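Local coordinates for protein 1,3,6,8-tetrahydroxynaphthalene synthase (Streptomyces coelicolor, PDB 1U0M) that catalyses the iterative condensation of five malonyl-CoA units and the cyclisation of the resulting pentaketide to 1,3,6,8-tetrahydroxynaphthalene, a melanin precursor, at residues A[247-259]-A[283-295]. Residues are numbered along the deposited sequence; the frame is centred on the assembly and turned at random.
Sequences VPATMEPLAPALK and RILDDLSTFLEVD
M251 enters helix 283-291 as a knob into the hole formed by I284, D287, L288 and F291. Its chain, bent twice, folds along the groove: CG lies against the backbone where D287 joins L288, SD rests on I284 CG2, and CE presses on L288 CD2 at 3.4 Å, a tight carbon pair. Deeper in, L258 meets L288 tip to tip, CD1 to CD2, and its side chain crosses that of L292 at about a right angle, CD1 to CD1 3.5 Å. A255 CB packs on F291 CB. At the other end, P248 CB and V247 CG1 pack on the CG1 and CD1 of I284, whose side chain is about 8 Å from that of C146, the probable catalytic cysteine. F291 lays one ring face over E252, whose CB makes a CH-pi contact 3.6 Å from the ring centroid and 16° off the normal. With CG anti to the backbone N (chi1 -178°), the E252 chain runs to the rim, where OE1 lies 3.1 Å from F291 CE1. Without the ring, as with an alanine at F291, E252 CB would probably lose the face it lies on and M251 CB its neighbour CD2, leaving a gap between the helices. Polar links are sparse: K259, extended beyond CG, gives a weak hydrogen bond from NZ to F291 O (3.3 Å) and a long salt bridge to E293 OE1 (3.9 Å), just past the helix. The helix axes cross at -55°, 9.0 Å apart. M251, L254 and L258 join helix 251-259 to strands 337-342 and 346-355 of the sheet beneath; both helices belong to the outer helical layer of the C-terminal half of the alpha-beta-alpha-beta-alpha thiolase fold.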
ATOM      1  N   VAL A 247      22.047 -11.162   0.143  1.00 54.15           N
ATOM      2  CA  VAL A 247      21.232 -10.572  -0.902  1.00 55.00           C
ATOM      3  C   VAL A 247      21.834 -10.602  -2.311  1.00 56.35           C
ATOM      4  O   VAL A 247      21.167 -11.008  -3.259  1.00 56.30           O
ATOM      5  CB  VAL A 247      20.833  -9.125  -0.539  1.00 54.19           C
ATOM      6  CG1 VAL A 247      20.065  -8.487  -1.692  1.00 52.39           C
ATOM      7  CG2 VAL A 247      19.961  -9.138   0.709  1.00 52.48           C
ATOM      8  N   PRO A 248      23.099 -10.181  -2.475  1.00 57.89           N
ATOM      9  CA  PRO A 248      23.674 -10.208  -3.828  1.00 60.01           C
ATOM     10  C   PRO A 248      23.666 -11.605  -4.469  1.00 60.77           C
ATOM     11  O   PRO A 248      23.254 -11.769  -5.621  1.00 61.33           O
ATOM     12  CB  PRO A 248      25.086  -9.668  -3.608  1.00 59.54           C
ATOM     13  CG  PRO A 248      25.408 -10.161  -2.232  1.00 59.35           C
ATOM     14  CD  PRO A 248      24.132  -9.868  -1.473  1.00 58.36           C
ATOM     15  N   ALA A 249      24.110 -12.605  -3.714  1.00 61.14           N
ATOM     16  CA  ALA A 249      24.151 -13.981  -4.197  1.00 63.24           C
ATOM     17  C   ALA A 249      22.801 -14.456  -4.741  1.00 64.94           C
ATOM     18  O   ALA A 249      22.744 -15.397  -5.538  1.00 64.74           O
ATOM     19  CB  ALA A 249      24.616 -14.913  -3.076  1.00 62.34           C
ATOM     20  N   THR A 250      21.720 -13.809  -4.313  1.00 66.69           N
ATOM     21  CA  THR A 250      20.375 -14.181  -4.757  1.00 67.89           C
ATOM     22  C   THR A 250      20.177 -13.893  -6.247  1.00 68.22           C
ATOM     23  O   THR A 250      19.148 -14.245  -6.833  1.00 67.19           O
ATOM     24  CB  THR A 250      19.283 -13.426  -3.954  1.00 68.36           C
ATOM     25  OG1 THR A 250      19.311 -12.035  -4.293  1.00 67.34           O
ATOM     26  CG2 THR A 250      19.519 -13.586  -2.453  1.00 67.79           C
ATOM     27  N   MET A 251      21.172 -13.256  -6.854  1.00 68.51           N
ATOM     28  CA  MET A 251      21.115 -12.927  -8.271  1.00 69.91           C
ATOM     29  C   MET A 251      21.060 -14.206  -9.112  1.00 69.60           C
ATOM     30  O   MET A 251      20.450 -14.235 -10.183  1.00 68.12           O
ATOM     31  CB  MET A 251      22.341 -12.107  -8.664  1.00 70.88           C
ATOM     32  CG  MET A 251      22.030 -10.916  -9.552  1.00 72.56           C
ATOM     33  SD  MET A 251      21.071  -9.652  -8.691  1.00 74.40           S
ATOM     34  CE  MET A 251      19.429  -9.983  -9.285  1.00 71.84           C
ATOM     35  N   GLU A 252      21.694 -15.262  -8.613  1.00 69.51           N
ATOM     36  CA  GLU A 252      21.712 -16.540  -9.316  1.00 69.54           C
ATOM     37  C   GLU A 252      20.294 -17.090  -9.467  1.00 69.59           C
ATOM     38  O   GLU A 252      19.855 -17.388 -10.578  1.00 71.07           O
ATOM     39  CB  GLU A 252      22.607 -17.545  -8.569  1.00 69.21           C
ATOM     40  CG  GLU A 252      22.740 -18.907  -9.245  1.00 68.95           C
ATOM     41  CD  GLU A 252      23.773 -19.808  -8.572  1.00 70.07           C
ATOM     42  OE1 GLU A 252      24.968 -19.437  -8.551  1.00 69.32           O
ATOM     43  OE2 GLU A 252      23.395 -20.890  -8.066  1.00 69.56           O
ATOM     44  N   PRO A 253      19.552 -17.222  -8.357  1.00 69.54           N
ATOM     45  CA  PRO A 253      18.185 -17.746  -8.436  1.00 68.97           C
ATOM     46  C   PRO A 253      17.200 -16.843  -9.177  1.00 68.57           C
ATOM     47  O   PRO A 253      16.170 -17.308  -9.658  1.00 68.57           O
ATOM     48  CB  PRO A 253      17.799 -17.919  -6.968  1.00 69.55           C
ATOM     49  CG  PRO A 253      19.116 -18.174  -6.299  1.00 69.02           C
ATOM     50  CD  PRO A 253      19.986 -17.138  -6.952  1.00 69.21           C
ATOM     51  N   LEU A 254      17.517 -15.557  -9.269  1.00 68.67           N
ATOM     52  CA  LEU A 254      16.631 -14.608  -9.932  1.00 69.85           C
ATOM     53  C   LEU A 254      16.798 -14.555 -11.441  1.00 70.09           C
ATOM     54  O   LEU A 254      15.831 -14.314 -12.166  1.00 70.29           O
ATOM     55  CB  LEU A 254      16.832 -13.205  -9.351  1.00 70.46           C
ATOM     56  CG  LEU A 254      16.148 -12.036 -10.072  1.00 71.25           C
ATOM     57  CD1 LEU A 254      14.655 -12.277 -10.203  1.00 71.97           C
ATOM     58  CD2 LEU A 254      16.399 -10.769  -9.295  1.00 71.29           C
ATOM     59  N   ALA A 255      18.023 -14.769 -11.909  1.00 70.57           N
ATOM     60  CA  ALA A 255      18.323 -14.741 -13.339  1.00 69.81           C
ATOM     61  C   ALA A 255      17.310 -15.537 -14.166  1.00 69.31           C
ATOM     62  O   ALA A 255      16.751 -15.020 -15.140  1.00 69.43           O
ATOM     63  CB  ALA A 255      19.733 -15.268 -13.582  1.00 69.79           C
ATOM     64  N   PRO A 256      17.062 -16.806 -13.792  1.00 68.46           N
ATOM     65  CA  PRO A 256      16.108 -17.658 -14.513  1.00 68.22           C
ATOM     66  C   PRO A 256      14.708 -17.053 -14.577  1.00 68.50           C
ATOM     67  O   PRO A 256      14.033 -17.135 -15.603  1.00 68.73           O
ATOM     68  CB  PRO A 256      16.131 -18.955 -13.709  1.00 67.85           C
ATOM     69  CG  PRO A 256      17.533 -18.997 -13.191  1.00 68.19           C
ATOM     70  CD  PRO A 256      17.747 -17.576 -12.737  1.00 68.36           C
ATOM     71  N   ALA A 257      14.274 -16.453 -13.473  1.00 68.60           N
ATOM     72  CA  ALA A 257      12.958 -15.834 -13.407  1.00 68.66           C
ATOM     73  C   ALA A 257      12.871 -14.730 -14.448  1.00 69.02           C
ATOM     74  O   ALA A 257      11.794 -14.419 -14.955  1.00 68.75           O
ATOM     75  CB  ALA A 257      12.715 -15.264 -12.015  1.00 68.68           C
ATOM     76  N   LEU A 258      14.016 -14.134 -14.757  1.00 69.43           N
ATOM     77  CA  LEU A 258      14.068 -13.074 -15.751  1.00 70.79           C
ATOM     78  C   LEU A 258      13.964 -13.682 -17.143  1.00 72.12           C
ATOM     79  O   LEU A 258      13.332 -13.117 -18.033  1.00 72.35           O
ATOM     80  CB  LEU A 258      15.374 -12.292 -15.615  1.00 70.00           C
ATOM     81  CG  LEU A 258      15.436 -11.322 -14.435  1.00 68.96           C
ATOM     82  CD1 LEU A 258      16.845 -10.788 -14.270  1.00 68.46           C
ATOM     83  CD2 LEU A 258      14.456 -10.188 -14.675  1.00 69.12           C
ATOM     84  N   LYS A 259      14.582 -14.843 -17.324  1.00 73.22           N
ATOM     85  CA  LYS A 259      14.547 -15.527 -18.608  1.00 74.29           C
ATOM     86  C   LYS A 259      13.188 -16.177 -18.821  1.00 75.32           C
ATOM     87  O   LYS A 259      12.594 -16.039 -19.889  1.00 76.12           O
ATOM     88  CB  LYS A 259      15.661 -16.571 -18.671  1.00 73.58           C
ATOM     89  CG  LYS A 259      17.048 -15.951 -18.605  1.00 73.60           C
ATOM     90  CD  LYS A 259      18.139 -16.984 -18.404  1.00 73.66           C
ATOM     91  CE  LYS A 259      19.492 -16.302 -18.231  1.00 74.68           C
ATOM     92  NZ  LYS A 259      20.578 -17.245 -17.838  1.00 74.30           N
ATOM     93  N   ARG A 283      27.301  -3.916  -6.913  1.00 85.55           N
ATOM     94  CA  ARG A 283      27.648  -5.288  -6.575  1.00 86.47           C
ATOM     95  C   ARG A 283      26.531  -6.196  -7.065  1.00 86.33           C
ATOM     96  O   ARG A 283      26.745  -7.068  -7.908  1.00 86.67           O
ATOM     97  CB  ARG A 283      27.842  -5.454  -5.056  1.00 87.56           C
ATOM     98  CG  ARG A 283      26.603  -5.205  -4.188  1.00 89.04           C
ATOM     99  CD  ARG A 283      26.344  -3.723  -3.939  1.00 89.97           C
ATOM    100  NE  ARG A 283      27.408  -3.102  -3.150  1.00 90.86           N
ATOM    101  CZ  ARG A 283      27.753  -3.480  -1.923  1.00 91.77           C
ATOM    102  NH1 ARG A 283      27.120  -4.483  -1.328  1.00 91.98           N
ATOM    103  NH2 ARG A 283      28.738  -2.857  -1.287  1.00 91.82           N
ATOM    104  N   ILE A 284      25.332  -5.963  -6.544  1.00 86.18           N
ATOM    105  CA  ILE A 284      24.157  -6.738  -6.902  1.00 85.92           C
ATOM    106  C   ILE A 284      23.827  -6.576  -8.383  1.00 86.06           C
ATOM    107  O   ILE A 284      23.308  -7.494  -9.017  1.00 86.03           O
ATOM    108  CB  ILE A 284      22.944  -6.292  -6.060  1.00 85.81           C
ATOM    109  CG1 ILE A 284      23.234  -6.527  -4.577  1.00 85.40           C
ATOM    110  CG2 ILE A 284      21.700  -7.046  -6.489  1.00 85.39           C
ATOM    111  CD1 ILE A 284      22.150  -6.016  -3.653  1.00 85.61           C
ATOM    112  N   LEU A 285      24.139  -5.410  -8.933  1.00 86.28           N
ATOM    113  CA  LEU A 285      23.860  -5.143 -10.336  1.00 87.07           C
ATOM    114  C   LEU A 285      24.799  -5.927 -11.244  1.00 88.10           C
ATOM    115  O   LEU A 285      24.421  -6.319 -12.347  1.00 88.27           O
ATOM    116  CB  LEU A 285      23.992  -3.648 -10.626  1.00 86.85           C
ATOM    117  CG  LEU A 285      23.373  -3.153 -11.935  1.00 86.40           C
ATOM    118  CD1 LEU A 285      21.869  -3.359 -11.895  1.00 86.24           C
ATOM    119  CD2 LEU A 285      23.695  -1.683 -12.130  1.00 86.83           C
ATOM    120  N   ASP A 286      26.023  -6.158 -10.776  1.00 89.40           N
ATOM    121  CA  ASP A 286      27.010  -6.897 -11.557  1.00 90.62           C
ATOM    122  C   ASP A 286      26.795  -8.402 -11.542  1.00 90.91           C
ATOM    123  O   ASP A 286      27.268  -9.111 -12.431  1.00 91.03           O
ATOM    124  CB  ASP A 286      28.424  -6.579 -11.076  1.00 91.53           C
ATOM    125  CG  ASP A 286      28.978  -5.326 -11.714  1.00 92.74           C
ATOM    126  OD1 ASP A 286      28.909  -5.221 -12.956  1.00 92.95           O
ATOM    127  OD2 ASP A 286      29.485  -4.449 -10.984  1.00 94.61           O
ATOM    128  N   ASP A 287      26.096  -8.892 -10.524  1.00 91.13           N
ATOM    129  CA  ASP A 287      25.799 -10.315 -10.434  1.00 90.89           C
ATOM    130  C   ASP A 287      24.694 -10.581 -11.449  1.00 90.55           C
ATOM    131  O   ASP A 287      24.488 -11.712 -11.886  1.00 91.05           O
ATOM    132  CB  ASP A 287      25.317 -10.674  -9.026  1.00 91.55           C
ATOM    133  CG  ASP A 287      26.439 -10.677  -8.002  1.00 92.31           C
ATOM    134  OD1 ASP A 287      27.244  -9.720  -7.990  1.00 92.86           O
ATOM    135  OD2 ASP A 287      26.511 -11.636  -7.203  1.00 91.56           O
ATOM    136  N   LEU A 288      23.992  -9.517 -11.826  1.00 89.46           N
ATOM    137  CA  LEU A 288      22.909  -9.617 -12.790  1.00 88.79           C
ATOM    138  C   LEU A 288      23.488  -9.555 -14.204  1.00 88.80           C
ATOM    139  O   LEU A 288      22.885 -10.054 -15.151  1.00 89.44           O
ATOM    140  CB  LEU A 288      21.910  -8.475 -12.568  1.00 87.69           C
ATOM    141  CG  LEU A 288      20.482  -8.631 -13.101  1.00 86.66           C
ATOM    142  CD1 LEU A 288      20.462  -8.515 -14.604  1.00 86.57           C
ATOM    143  CD2 LEU A 288      19.921  -9.970 -12.660  1.00 86.51           C
ATOM    144  N   SER A 289      24.663  -8.949 -14.338  1.00 88.41           N
ATOM    145  CA  SER A 289      25.322  -8.831 -15.636  1.00 88.04           C
ATOM    146  C   SER A 289      26.170 -10.065 -15.921  1.00 88.35           C
ATOM    147  O   SER A 289      26.931 -10.098 -16.890  1.00 88.38           O
ATOM    148  CB  SER A 289      26.213  -7.590 -15.670  1.00 87.97           C
ATOM    149  OG  SER A 289      27.217  -7.655 -14.672  1.00 87.18           O
ATOM    150  N   THR A 290      26.041 -11.077 -15.069  1.00 88.20           N
ATOM    151  CA  THR A 290      26.797 -12.318 -15.225  1.00 88.23           C
ATOM    152  C   THR A 290      25.849 -13.516 -15.253  1.00 88.54           C
ATOM    153  O   THR A 290      25.801 -14.250 -16.238  1.00 89.10           O
ATOM    154  CB  THR A 290      27.821 -12.507 -14.076  1.00 87.70           C
ATOM    155  OG1 THR A 290      27.152 -12.395 -12.814  1.00 87.95           O
ATOM    156  CG2 THR A 290      28.924 -11.459 -14.158  1.00 87.33           C
ATOM    157  N   PHE A 291      25.101 -13.710 -14.170  1.00 88.18           N
ATOM    158  CA  PHE A 291      24.160 -14.818 -14.075  1.00 88.59           C
ATOM    159  C   PHE A 291      23.158 -14.795 -15.228  1.00 88.88           C
ATOM    160  O   PHE A 291      22.706 -15.848 -15.676  1.00 89.43           O
ATOM    161  CB  PHE A 291      23.420 -14.769 -12.729  1.00 88.64           C
ATOM    162  CG  PHE A 291      24.250 -15.245 -11.559  1.00 89.58           C
ATOM    163  CD1 PHE A 291      24.732 -16.547 -11.525  1.00 89.76           C
ATOM    164  CD2 PHE A 291      24.543 -14.395 -10.499  1.00 89.75           C
ATOM    165  CE1 PHE A 291      25.500 -17.001 -10.446  1.00 89.80           C
ATOM    166  CE2 PHE A 291      25.311 -14.839  -9.412  1.00 89.81           C
ATOM    167  CZ  PHE A 291      25.789 -16.146  -9.386  1.00 89.92           C
ATOM    168  N   LEU A 292      22.827 -13.593 -15.704  1.00 89.36           N
ATOM    169  CA  LEU A 292      21.879 -13.428 -16.803  1.00 90.12           C
ATOM    170  C   LEU A 292      22.666 -13.543 -18.096  1.00 91.57           C
ATOM    171  O   LEU A 292      22.246 -14.226 -19.026  1.00 92.23           O
ATOM    172  CB  LEU A 292      21.174 -12.061 -16.750  1.00 88.84           C
ATOM    173  CG  LEU A 292      19.837 -12.039 -17.491  1.00 87.02           C
ATOM    174  CD1 LEU A 292      18.765 -12.614 -16.581  1.00 86.92           C
ATOM    175  CD2 LEU A 292      19.469 -10.634 -17.885  1.00 85.93           C
ATOM    176  N   GLU A 293      23.808 -12.861 -18.147  1.00 92.65           N
ATOM    177  CA  GLU A 293      24.694 -12.911 -19.305  1.00 93.97           C
ATOM    178  C   GLU A 293      24.393 -11.913 -20.402  1.00 93.87           C
ATOM    179  O   GLU A 293      24.343 -12.255 -21.575  1.00 94.25           O
ATOM    180  CB  GLU A 293      24.705 -14.328 -19.897  1.00 95.74           C
ATOM    181  CG  GLU A 293      24.868 -15.431 -18.858  1.00 98.06           C
ATOM    182  CD  GLU A 293      24.609 -16.803 -19.413  1.00 99.25           C
ATOM    183  OE1 GLU A 293      23.675 -16.956 -20.225  1.00 99.51           O
ATOM    184  OE2 GLU A 293      25.325 -17.745 -19.026  1.00100.07           O
ATOM    185  N   VAL A 294      24.193 -10.670 -19.996  1.00 93.71           N
ATOM    186  CA  VAL A 294      23.956  -9.602 -20.936  1.00 93.53           C
ATOM    187  C   VAL A 294      25.363  -9.054 -21.099  1.00 93.10           C
ATOM    188  O   VAL A 294      26.225  -9.669 -21.739  1.00 94.25           O
ATOM    189  CB  VAL A 294      22.991  -8.541 -20.364  1.00 93.77           C
ATOM    190  CG1 VAL A 294      23.005  -7.286 -21.219  1.00 93.61           C
ATOM    191  CG2 VAL A 294      21.609  -9.112 -20.314  1.00 94.16           C
ATOM    192  N   ASP A 295      25.612  -7.921 -20.472  1.00 91.92           N
ATOM    193  CA  ASP A 295      26.908  -7.284 -20.535  1.00 90.19           C
ATOM    194  C   ASP A 295      26.897  -6.321 -19.368  1.00 88.37           C
ATOM    195  O   ASP A 295      25.818  -5.843 -18.959  1.00 88.74           O
ATOM    196  CB  ASP A 295      27.110  -6.585 -21.909  1.00 91.86           C
ATOM    197  CG  ASP A 295      26.148  -5.445 -22.169  1.00 93.79           C
ATOM    198  OD1 ASP A 295      26.155  -4.488 -21.382  1.00 95.69           O
ATOM    199  OD2 ASP A 295      25.390  -5.476 -23.166  1.00 94.59           O
TER